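Long-range contact in fibrinogen alpha subunit (Gallus gallus, PDB 1M1J), which is probably cleaved by thrombin to yield monomers that polymerise with the beta and gamma chains into the insoluble fibrin matrix of blood clots: residues S113-K124 against F198-L206. Residues are numbered along the deposited sequence; the frame is centred on the assembly and turned at random.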
loop_
_atom_site.group_PDB
_atom_site.type_symbol
_atom_site.label_atom_id
_atom_site.label_comp_id
_atom_site.label_asym_id
_atom_site.label_seq_id
_atom_site.Cartn_x
_atom_site.Cartn_y
_atom_site.Cartn_z
ATOM N N SER D 113 5.486 29.208 -90.645
ATOM C CA SER D 113 4.124 29.493 -91.095
ATOM C C SER D 113 4.077 30.923 -91.622
ATOM O O SER D 113 3.303 31.238 -92.528
ATOM C CB SER D 113 3.122 29.339 -89.947
ATOM O OG SER D 113 3.214 30.420 -89.032
ATOM N N THR D 114 4.907 31.784 -91.041
ATOM C CA THR D 114 4.982 33.179 -91.454
ATOM C C THR D 114 5.539 33.243 -92.867
ATOM O O THR D 114 4.914 33.807 -93.765
ATOM C CB THR D 114 5.895 33.993 -90.521
ATOM O OG1 THR D 114 5.250 34.159 -89.253
ATOM C CG2 THR D 114 6.198 35.360 -91.119
ATOM N N GLU D 115 6.719 32.665 -93.058
ATOM C CA GLU D 115 7.351 32.642 -94.369
ATOM C C GLU D 115 6.365 32.111 -95.398
ATOM O O GLU D 115 6.009 32.814 -96.345
ATOM C CB GLU D 115 8.592 31.751 -94.344
ATOM C CG GLU D 115 9.899 32.511 -94.438
ATOM C CD GLU D 115 10.104 33.140 -95.799
ATOM O OE1 GLU D 115 9.230 33.923 -96.233
ATOM O OE2 GLU D 115 11.139 32.850 -96.434
ATOM N N LEU D 116 5.923 30.872 -95.197
ATOM C CA LEU D 116 4.977 30.228 -96.100
ATOM C C LEU D 116 3.809 31.146 -96.443
ATOM O O LEU D 116 3.369 31.190 -97.590
ATOM C CB LEU D 116 4.461 28.921 -95.487
ATOM C CG LEU D 116 3.301 28.228 -96.211
ATOM C CD1 LEU D 116 3.387 26.727 -96.011
ATOM C CD2 LEU D 116 1.973 28.768 -95.693
ATOM N N ARG D 117 3.306 31.879 -95.454
ATOM C CA ARG D 117 2.198 32.796 -95.699
ATOM C C ARG D 117 2.644 33.904 -96.654
ATOM O O ARG D 117 1.950 34.219 -97.622
ATOM C CB ARG D 117 1.714 33.425 -94.389
ATOM C CG ARG D 117 0.641 34.482 -94.598
ATOM C CD ARG D 117 0.392 35.319 -93.354
ATOM N NE ARG D 117 -0.507 36.439 -93.632
ATOM C CZ ARG D 117 -1.766 36.307 -94.044
ATOM N NH1 ARG D 117 -2.286 35.099 -94.228
ATOM N NH2 ARG D 117 -2.509 37.383 -94.274
ATOM N N ARG D 118 3.808 34.484 -96.374
ATOM C CA ARG D 118 4.358 35.559 -97.191
ATOM C C ARG D 118 4.547 35.163 -98.650
ATOM O O ARG D 118 4.554 36.020 -99.534
ATOM C CB ARG D 118 5.688 36.038 -96.603
ATOM C CG ARG D 118 5.527 36.725 -95.263
ATOM C CD ARG D 118 4.667 37.972 -95.403
ATOM N NE ARG D 118 3.882 38.255 -94.202
ATOM C CZ ARG D 118 4.396 38.519 -93.005
ATOM N NH1 ARG D 118 5.711 38.542 -92.830
ATOM N NH2 ARG D 118 3.590 38.765 -91.979
ATOM N N ARG D 119 4.705 33.869 -98.906
ATOM C CA ARG D 119 4.872 33.408 -100.275
ATOM C C ARG D 119 3.535 32.968 -100.861
ATOM O O ARG D 119 3.343 33.017 -102.074
ATOM C CB ARG D 119 5.896 32.272 -100.347
ATOM C CG ARG D 119 7.317 32.715 -100.006
ATOM C CD ARG D 119 8.352 32.073 -100.930
ATOM N NE ARG D 119 8.213 32.526 -102.316
ATOM C CZ ARG D 119 8.970 32.104 -103.326
ATOM N NH1 ARG D 119 9.927 31.211 -103.115
ATOM N NH2 ARG D 119 8.768 32.575 -104.552
ATOM N N ILE D 120 2.611 32.544 -100.004
ATOM C CA ILE D 120 1.289 32.139 -100.469
ATOM C C ILE D 120 0.527 33.408 -100.840
ATOM O O ILE D 120 -0.401 33.380 -101.647
ATOM C CB ILE D 120 0.487 31.408 -99.376
ATOM C CG1 ILE D 120 1.174 30.094 -99.001
ATOM C CG2 ILE D 120 -0.928 31.126 -99.877
ATOM C CD1 ILE D 120 1.176 29.057 -100.102
ATOM N N VAL D 121 0.928 34.520 -100.236
ATOM C CA VAL D 121 0.300 35.806 -100.500
ATOM C C VAL D 121 0.839 36.381 -101.798
ATOM O O VAL D 121 0.075 36.766 -102.681
ATOM C CB VAL D 121 0.571 36.810 -99.352
ATOM C CG1 VAL D 121 0.343 38.243 -99.831
ATOM C CG2 VAL D 121 -0.345 36.501 -98.178
ATOM N N THR D 122 2.161 36.434 -101.908
ATOM C CA THR D 122 2.800 36.969 -103.099
ATOM C C THR D 122 2.447 36.161 -104.352
ATOM O O THR D 122 2.251 36.734 -105.425
ATOM C CB THR D 122 4.338 37.019 -102.923
ATOM O OG1 THR D 122 4.660 37.860 -101.807
ATOM C CG2 THR D 122 5.011 37.576 -104.177
ATOM N N LEU D 123 2.353 34.840 -104.226
ATOM C CA LEU D 123 2.021 34.020 -105.386
ATOM C C LEU D 123 0.551 34.150 -105.746
ATOM O O LEU D 123 0.207 34.308 -106.918
ATOM C CB LEU D 123 2.349 32.547 -105.141
ATOM C CG LEU D 123 3.208 31.937 -106.253
ATOM C CD1 LEU D 123 4.629 32.472 -106.125
ATOM C CD2 LEU D 123 3.217 30.420 -106.156
ATOM N N LYS D 124 -0.317 34.083 -104.741
ATOM C CA LYS D 124 -1.749 34.207 -104.980
ATOM C C LYS D 124 -2.055 35.586 -105.555
ATOM O O LYS D 124 -3.007 35.754 -106.314
ATOM C CB LYS D 124 -2.538 34.022 -103.684
ATOM C CG LYS D 124 -4.026 34.177 -103.889
ATOM C CD LYS D 124 -4.784 34.191 -102.588
ATOM C CE LYS D 124 -6.266 34.407 -102.846
ATOM N NZ LYS D 124 -7.054 34.412 -101.589
ATOM N N PHE D 198 -12.406 32.756 -105.564
ATOM C CA PHE D 198 -11.610 32.161 -104.495
ATOM C C PHE D 198 -10.454 33.083 -104.100
ATOM O O PHE D 198 -9.470 32.647 -103.497
ATOM C CB PHE D 198 -11.086 30.795 -104.959
ATOM C CG PHE D 198 -10.757 29.845 -103.839
ATOM C CD1 PHE D 198 -11.615 29.699 -102.753
ATOM C CD2 PHE D 198 -9.610 29.054 -103.897
ATOM C CE1 PHE D 198 -11.337 28.781 -101.743
ATOM C CE2 PHE D 198 -9.324 28.133 -102.895
ATOM C CZ PHE D 198 -10.189 27.997 -101.815
ATOM N N GLN D 199 -10.584 34.360 -104.454
ATOM C CA GLN D 199 -9.587 35.373 -104.131
ATOM C C GLN D 199 -10.039 36.080 -102.850
ATOM O O GLN D 199 -10.904 36.964 -102.884
ATOM C CB GLN D 199 -9.469 36.383 -105.275
ATOM C CG GLN D 199 -8.436 37.488 -105.059
ATOM C CD GLN D 199 -8.775 38.412 -103.894
ATOM O OE1 GLN D 199 -9.853 39.006 -103.844
ATOM N NE2 GLN D 199 -7.848 38.540 -102.953
ATOM N N THR D 200 -9.455 35.672 -101.724
ATOM C CA THR D 200 -9.773 36.235 -100.412
ATOM C C THR D 200 -8.585 36.110 -99.454
ATOM O O THR D 200 -8.129 35.006 -99.157
ATOM C CB THR D 200 -10.994 35.527 -99.783
ATOM O OG1 THR D 200 -10.832 34.107 -99.893
ATOM C CG2 THR D 200 -12.278 35.947 -100.480
ATOM N N THR D 201 -8.105 37.256 -98.978
ATOM C CA THR D 201 -6.967 37.370 -98.057
ATOM C C THR D 201 -6.413 36.114 -97.353
ATOM O O THR D 201 -5.233 35.795 -97.514
ATOM C CB THR D 201 -7.263 38.435 -96.982
ATOM O OG1 THR D 201 -6.179 38.481 -96.046
ATOM C CG2 THR D 201 -8.566 38.118 -96.255
ATOM N N THR D 202 -7.247 35.432 -96.563
ATOM C CA THR D 202 -6.858 34.216 -95.826
ATOM C C THR D 202 -6.211 34.457 -94.454
ATOM O O THR D 202 -5.289 35.266 -94.316
ATOM C CB THR D 202 -5.915 33.310 -96.669
ATOM O OG1 THR D 202 -6.676 32.656 -97.691
ATOM C CG2 THR D 202 -5.235 32.258 -95.789
ATOM N N LEU D 203 -6.702 33.725 -93.454
ATOM C CA LEU D 203 -6.231 33.818 -92.069
ATOM C C LEU D 203 -4.713 33.898 -91.892
ATOM O O LEU D 203 -3.949 33.649 -92.824
ATOM C CB LEU D 203 -6.772 32.634 -91.252
ATOM C CG LEU D 203 -8.274 32.558 -90.930
ATOM C CD1 LEU D 203 -8.672 33.746 -90.059
ATOM C CD2 LEU D 203 -9.094 32.530 -92.217
ATOM N N SER D 204 -4.295 34.244 -90.673
ATOM C CA SER D 204 -2.880 34.379 -90.313
ATOM C C SER D 204 -2.636 33.908 -88.870
ATOM O O SER D 204 -2.462 34.731 -87.970
ATOM C CB SER D 204 -2.453 35.848 -90.456
ATOM O OG SER D 204 -1.159 36.072 -89.925
ATOM N N THR D 205 -2.611 32.588 -88.665
ATOM C CA THR D 205 -2.417 31.983 -87.339
ATOM C C THR D 205 -3.050 32.790 -86.202
ATOM O O THR D 205 -2.357 33.220 -85.272
ATOM C CB THR D 205 -0.909 31.760 -86.995
ATOM O OG1 THR D 205 -0.167 32.963 -87.234
ATOM C CG2 THR D 205 -0.332 30.624 -87.816
ATOM N N LEU D 206 -4.367 32.989 -86.276
ATOM C CA LEU D 206 -5.086 33.740 -85.249
ATOM C C LEU D 206 -5.299 32.930 -83.972
ATOM O O LEU D 206 -6.008 31.921 -83.975
ATOM C CB LEU D 206 -6.445 34.225 -85.774
ATOM C CG LEU D 206 -6.502 35.565 -86.521
ATOM C CD1 LEU D 206 -5.841 36.651 -85.677
ATOM C CD2 LEU D 206 -5.808 35.443 -87.864
#
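The long fibrinogen coiled coil is joined here by the returning part of its own alpha chain, the fold-back that supplies a fourth strand: Arg-117 and Lys-124 reach from the helix across to the irregular segment 198-206. Arg-117 makes the one hydrogen bond identified between the two segments. Its CG points away from the backbone nitrogen (chi1 175°) and the chain runs straight as far as NE, which carries the guanidinium clear of the helix and onto the backbone of the returning segment. There NH1 donates to Thr-202 O at 3.0 Å, in a moderately bent bond (153° at the hydrogen) that meets the carbonyl from above its plane. The carbonyl of Leu-203 also lies beside this nitrogen, but at an angle unsuited to a hydrogen bond. Ser-204 covers one guanidinium face, its CB sitting over the centre and 3.7 Å from CZ of Arg-117. The group is thus met both at its edge and on a face. Replacing it by alanine takes away the guanidinium and would probably leave Thr-202 O without this donor and Ser-204 CB without the flat group beneath it.

Seven residues along, Lys-124 shares the packing, running fully extended to bring its ammonium against the backbone around Thr-200, and its CE packs 3.7 Å from Gln-199 CA. At the other end Ser-113 OG meets Thr-205 CG2 at 3.8 Å, a simple van der Waals touch, while that hydroxyl makes weak hydrogen bonds back to Tyr-109 O and Gly-110 O in its own helix.

The helical side belongs to helix 82-160, and the irregular segment follows helix 178-191. Ile-120 and Leu-123 pack against side chains of two other chains of the assembly, and Leu-203 also packs on one of them; the returning segment lies along this helix as a surface contact, consistent with the fourth strand.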